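VP2 (Human bocavirus 3, PDB 5US7) self-assembles, probably as 60 copies of related size variants, into the T=1 icosahedral capsid of this bocavirus. Local coordinates at residues 63-68 with 447-452; 200-205 with 326-331. All blocks are in the same frame, centred on the assembly; numbering follows the deposited sequence.

Contact 1 of 2, residues 63-68 with 447-452; sequences FLVKIQ and IKMAKI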
# COMPACT_ATOMS: atom_id res chain seq x y z
N PHE A 63 -62.39 -75.95 -27.39
CA PHE A 63 -63.48 -75.79 -28.35
C PHE A 63 -63.07 -76.36 -29.69
O PHE A 63 -61.91 -76.68 -29.93
CB PHE A 63 -63.89 -74.32 -28.49
CG PHE A 63 -62.82 -73.44 -29.05
CD1 PHE A 63 -62.68 -73.29 -30.41
CD2 PHE A 63 -61.99 -72.74 -28.23
CE1 PHE A 63 -61.71 -72.49 -30.92
CE2 PHE A 63 -61.03 -71.93 -28.74
CZ PHE A 63 -60.88 -71.80 -30.08
N LEU A 64 -64.05 -76.50 -30.59
CA LEU A 64 -63.73 -76.72 -31.99
C LEU A 64 -64.72 -75.97 -32.86
O LEU A 64 -65.83 -75.64 -32.43
CB LEU A 64 -63.70 -78.20 -32.37
CG LEU A 64 -64.91 -79.10 -32.51
CD1 LEU A 64 -65.54 -78.94 -33.87
CD2 LEU A 64 -64.46 -80.50 -32.34
N VAL A 65 -64.31 -75.71 -34.09
CA VAL A 65 -65.04 -74.89 -35.04
C VAL A 65 -65.11 -75.63 -36.36
O VAL A 65 -64.09 -76.12 -36.85
CB VAL A 65 -64.37 -73.52 -35.23
CG1 VAL A 65 -65.18 -72.65 -36.15
CG2 VAL A 65 -64.13 -72.85 -33.91
N LYS A 66 -66.30 -75.73 -36.94
CA LYS A 66 -66.52 -76.40 -38.20
C LYS A 66 -66.58 -75.40 -39.35
O LYS A 66 -66.25 -74.22 -39.20
CB LYS A 66 -67.80 -77.23 -38.12
CG LYS A 66 -67.71 -78.39 -37.18
CD LYS A 66 -69.04 -79.10 -37.11
CE LYS A 66 -68.99 -80.27 -36.16
NZ LYS A 66 -70.31 -80.94 -36.05
N ILE A 67 -66.98 -75.87 -40.54
CA ILE A 67 -67.06 -75.01 -41.71
C ILE A 67 -68.34 -74.18 -41.72
O ILE A 67 -68.32 -73.01 -42.11
CB ILE A 67 -66.91 -75.84 -43.00
CG1 ILE A 67 -65.49 -76.38 -43.11
CG2 ILE A 67 -67.23 -75.00 -44.21
CD1 ILE A 67 -64.45 -75.29 -43.15
N GLN A 68 -69.47 -74.76 -41.31
CA GLN A 68 -70.69 -73.97 -41.16
C GLN A 68 -71.20 -73.35 -42.46
O GLN A 68 -70.85 -72.21 -42.76
CB GLN A 68 -70.51 -72.87 -40.11
CG GLN A 68 -70.26 -73.39 -38.72
CD GLN A 68 -71.32 -74.34 -38.27
OE1 GLN A 68 -72.49 -74.19 -38.60
NE2 GLN A 68 -70.93 -75.34 -37.50
N ILE A 447 -66.03 -66.43 -34.72
CA ILE A 447 -64.90 -67.19 -35.21
C ILE A 447 -65.37 -68.06 -36.37
O ILE A 447 -66.49 -68.57 -36.35
CB ILE A 447 -64.28 -68.03 -34.08
CG1 ILE A 447 -63.05 -68.78 -34.56
CG2 ILE A 447 -65.28 -68.98 -33.49
CD1 ILE A 447 -62.26 -69.37 -33.45
N LYS A 448 -64.53 -68.20 -37.38
CA LYS A 448 -64.81 -69.15 -38.44
C LYS A 448 -63.50 -69.62 -39.03
O LYS A 448 -62.45 -69.01 -38.83
CB LYS A 448 -65.67 -68.58 -39.55
CG LYS A 448 -64.93 -67.64 -40.44
CD LYS A 448 -65.79 -67.25 -41.59
CE LYS A 448 -65.06 -66.35 -42.52
NZ LYS A 448 -65.91 -65.99 -43.67
N MET A 449 -63.57 -70.70 -39.79
CA MET A 449 -62.41 -71.23 -40.48
C MET A 449 -62.15 -70.43 -41.74
O MET A 449 -63.03 -70.28 -42.59
CB MET A 449 -62.62 -72.70 -40.83
CG MET A 449 -62.74 -73.60 -39.63
SD MET A 449 -61.25 -73.49 -38.66
CE MET A 449 -61.80 -72.38 -37.37
N ALA A 450 -60.93 -69.92 -41.86
CA ALA A 450 -60.51 -69.29 -43.10
C ALA A 450 -60.73 -70.25 -44.26
O ALA A 450 -60.35 -71.42 -44.19
CB ALA A 450 -59.05 -68.88 -43.01
N LYS A 451 -61.36 -69.76 -45.31
CA LYS A 451 -61.68 -70.61 -46.45
C LYS A 451 -60.42 -70.87 -47.25
O LYS A 451 -59.76 -69.93 -47.70
CB LYS A 451 -62.75 -69.97 -47.32
CG LYS A 451 -63.13 -70.84 -48.48
CD LYS A 451 -64.22 -70.21 -49.30
CE LYS A 451 -64.56 -71.09 -50.48
NZ LYS A 451 -65.63 -70.51 -51.33
N ILE A 452 -60.09 -72.14 -47.44
CA ILE A 452 -59.02 -72.54 -48.34
C ILE A 452 -59.69 -73.16 -49.57
O ILE A 452 -60.23 -74.26 -49.49
CB ILE A 452 -58.05 -73.53 -47.68
CG1 ILE A 452 -57.29 -72.85 -46.56
CG2 ILE A 452 -57.09 -74.08 -48.70
CD1 ILE A 452 -57.82 -73.16 -45.20

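Contact 2 of 2, residues 200-205 with 326-331; sequences LAEMED and NINSGR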
# COMPACT_ATOMS: atom_id res chain seq x y z
N LEU A 200 -95.55 -60.29 -43.15
CA LEU A 200 -95.14 -58.90 -43.33
C LEU A 200 -93.88 -58.86 -44.19
O LEU A 200 -92.78 -58.78 -43.64
CB LEU A 200 -94.86 -58.19 -42.00
CG LEU A 200 -95.94 -57.57 -41.12
CD1 LEU A 200 -96.82 -58.63 -40.52
CD2 LEU A 200 -95.27 -56.77 -40.03
N ALA A 201 -94.05 -58.88 -45.52
CA ALA A 201 -93.08 -59.32 -46.52
C ALA A 201 -93.04 -60.83 -46.69
O ALA A 201 -91.96 -61.41 -46.77
CB ALA A 201 -91.67 -58.83 -46.21
N GLU A 202 -94.21 -61.45 -46.74
CA GLU A 202 -94.30 -62.84 -47.19
C GLU A 202 -93.59 -62.99 -48.55
O GLU A 202 -92.70 -63.84 -48.64
CB GLU A 202 -95.76 -63.30 -47.28
CG GLU A 202 -96.52 -63.38 -45.98
CD GLU A 202 -97.99 -63.60 -46.24
OE1 GLU A 202 -98.43 -63.35 -47.38
OE2 GLU A 202 -98.71 -64.07 -45.34
N MET A 203 -93.93 -62.24 -49.60
CA MET A 203 -95.13 -61.41 -49.74
C MET A 203 -96.06 -62.15 -50.69
O MET A 203 -95.59 -62.84 -51.60
CB MET A 203 -94.81 -60.02 -50.28
CG MET A 203 -94.42 -60.00 -51.73
SD MET A 203 -93.70 -58.44 -52.24
CE MET A 203 -91.99 -58.73 -51.79
N GLU A 204 -97.37 -62.04 -50.49
CA GLU A 204 -98.32 -62.81 -51.28
C GLU A 204 -99.25 -61.88 -52.05
O GLU A 204 -99.89 -61.01 -51.45
CB GLU A 204 -99.13 -63.76 -50.40
CG GLU A 204 -100.14 -64.59 -51.18
CD GLU A 204 -99.48 -65.51 -52.20
OE1 GLU A 204 -98.26 -65.74 -52.12
OE2 GLU A 204 -100.20 -66.00 -53.10
N ASP A 205 -99.32 -62.08 -53.36
CA ASP A 205 -100.07 -61.24 -54.28
C ASP A 205 -99.65 -59.80 -54.02
O ASP A 205 -98.47 -59.54 -53.78
CB ASP A 205 -101.58 -61.45 -54.08
CG ASP A 205 -102.42 -60.79 -55.16
OD1 ASP A 205 -101.84 -60.19 -56.09
OD2 ASP A 205 -103.66 -60.86 -55.07
N ASN A 326 -101.90 -57.79 -45.62
CA ASN A 326 -102.26 -59.17 -45.96
C ASN A 326 -102.11 -60.07 -44.74
O ASN A 326 -102.96 -60.05 -43.85
CB ASN A 326 -101.43 -59.70 -47.13
CG ASN A 326 -101.95 -61.03 -47.65
OD1 ASN A 326 -103.14 -61.31 -47.58
ND2 ASN A 326 -101.04 -61.85 -48.16
N ILE A 327 -101.10 -60.93 -44.78
CA ILE A 327 -100.61 -61.82 -43.70
C ILE A 327 -101.55 -62.92 -43.23
O ILE A 327 -101.51 -63.29 -42.06
CB ILE A 327 -100.10 -61.03 -42.44
CG1 ILE A 327 -101.20 -60.29 -41.66
CG2 ILE A 327 -98.95 -60.12 -42.80
CD1 ILE A 327 -100.72 -59.67 -40.38
N ASN A 328 -102.40 -63.42 -44.12
CA ASN A 328 -102.60 -64.87 -44.23
C ASN A 328 -102.78 -65.58 -42.89
O ASN A 328 -103.78 -65.41 -42.20
CB ASN A 328 -101.43 -65.49 -45.00
CG ASN A 328 -101.71 -66.91 -45.45
OD1 ASN A 328 -102.86 -67.28 -45.68
ND2 ASN A 328 -100.66 -67.70 -45.58
N SER A 329 -101.77 -66.38 -42.55
CA SER A 329 -101.78 -67.25 -41.38
C SER A 329 -101.88 -66.44 -40.09
O SER A 329 -101.63 -65.24 -40.05
CB SER A 329 -100.53 -68.11 -41.36
OG SER A 329 -100.49 -68.93 -40.21
N GLY A 330 -102.25 -67.14 -39.02
CA GLY A 330 -102.73 -66.51 -37.81
C GLY A 330 -101.72 -65.77 -36.97
O GLY A 330 -100.61 -65.47 -37.42
N ARG A 331 -102.11 -65.48 -35.72
CA ARG A 331 -101.40 -64.51 -34.90
C ARG A 331 -99.98 -64.95 -34.56
O ARG A 331 -99.13 -64.11 -34.24
CB ARG A 331 -102.19 -64.26 -33.62
CG ARG A 331 -101.65 -63.14 -32.76
CD ARG A 331 -101.66 -61.88 -33.58
NE ARG A 331 -103.00 -61.61 -34.08
CZ ARG A 331 -103.29 -60.64 -34.94
NH1 ARG A 331 -102.34 -59.84 -35.40
NH2 ARG A 331 -104.54 -60.48 -35.35

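Contact 1 of 2, residues 63-68 with 447-452
Bends at chi2 (-60°) and chi3 in the Met-449 chain bring its terminal methyl against Val-65, where CE of Met-449 lies 3.5 Å from CB of Val-65. Val-65 has CG1 trans to its own backbone N (chi1 -177°), a rotation that divides its branches: CG1 and CB both touch the Met-449 methyl, while CG2 meets CD1 of Ile-447 at 4.0 Å. That same CD1 of Ile-447 reaches CE1 of Phe-63 at 4.1 Å, the two side chains coming from opposite directions. The strands carrying these groups belong to the two facing sheets of the viral jelly roll. Phe-63 and Val-65 pair through their backbones with strand 466-482, whereas Ile-447 and Lys-448 make backbone hydrogen bonds with Ser-96 and His-157, respectively, of the other sheet. Accordingly, the axes of 63-65 and 447-449 approach to 8.1 Å at 56°, a separation bridged by side chains. Past the strand end, Ile-67 crosses Met-449 at about a right angle, CD1 of Ile-67 standing 3.9 Å from CB of Met-449. Phe-63 also meets Phe-98 edge-to-face inside the barrel, and Lys-66 NZ hydrogen-bonds Asn-459 OD1 of a second subunit.

Contact 2 of 2, residues 200-205 with 326-331
Two of the long loops that connect jelly-roll strands meet here at the surface of the subunit, Leu-200 and Glu-202 packing against Ile-327 and its neighbours. Segment 200-205 lies between strand 185-190 and helix 210-215, in the long excursion from strand 156-160 to strand 228-230. Segment 326-331 leads from strand 319-320 toward helix 331-334, within the connection from strand 236-248 to strand 445-449; such elaborate insertions between barrel strands are characteristic of parvovirus capsid proteins. Neither segment is regular helix or strand, and 252 Å² is buried between them, both sides summed. The apolar part is the pair Leu-200 and Ile-327, which lie side by side and point the same way, with CD1 of Leu-200 3.5 Å from CG2 of Ile-327 and 4.0 Å from its CD1. Pro-322 touches Leu-200 as well, and Glu-210 of helix 210-215 packs on Ile-327. The polar part centres on Glu-202. Its chain is extended beyond CG (chi2 170°), which carries the carboxylate across to the other loop, where OE2 of Glu-202 lies 3.4 Å from CA of Ile-327 and also borders CB of Asn-328. Because OE1 of Glu-199 is close to the same OE2, the two carboxylates may raise each other's proton affinity. Asn-326 crosses Glu-202 at about a right angle, its amide plane turned 82° from the carboxylate. Beyond the touching residues, the guanidinium of Arg-331 makes a cation-pi contact with Tyr-384 of a fourth subunit, and Met-203 packs on Ile-501 of a third. ND2 of Asn-326 faces both glutamates on one side, 3.1 Å from OE1 of Glu-202 and 3.5 Å from CB of Glu-204.

From the N terminus, the chain passes strand 47-50 and then strand 54-65, whose end supplies one half of contact 1. It then passes through 200-205 and, 121 residues further on, through 326-331, where contact 2 closes its loop. Only at 447-452 is contact 1 completed, 379 residues after its first segment, so contact 2 is nested within the larger loop. Contact 1 ties the opposing sheets of the jelly roll together, whereas contact 2 joins two surface loops inserted between barrel strands. Their centres are 37 Å apart and their nearest atoms about 24 Å apart, which excludes direct contact, although both touch the same third subunit.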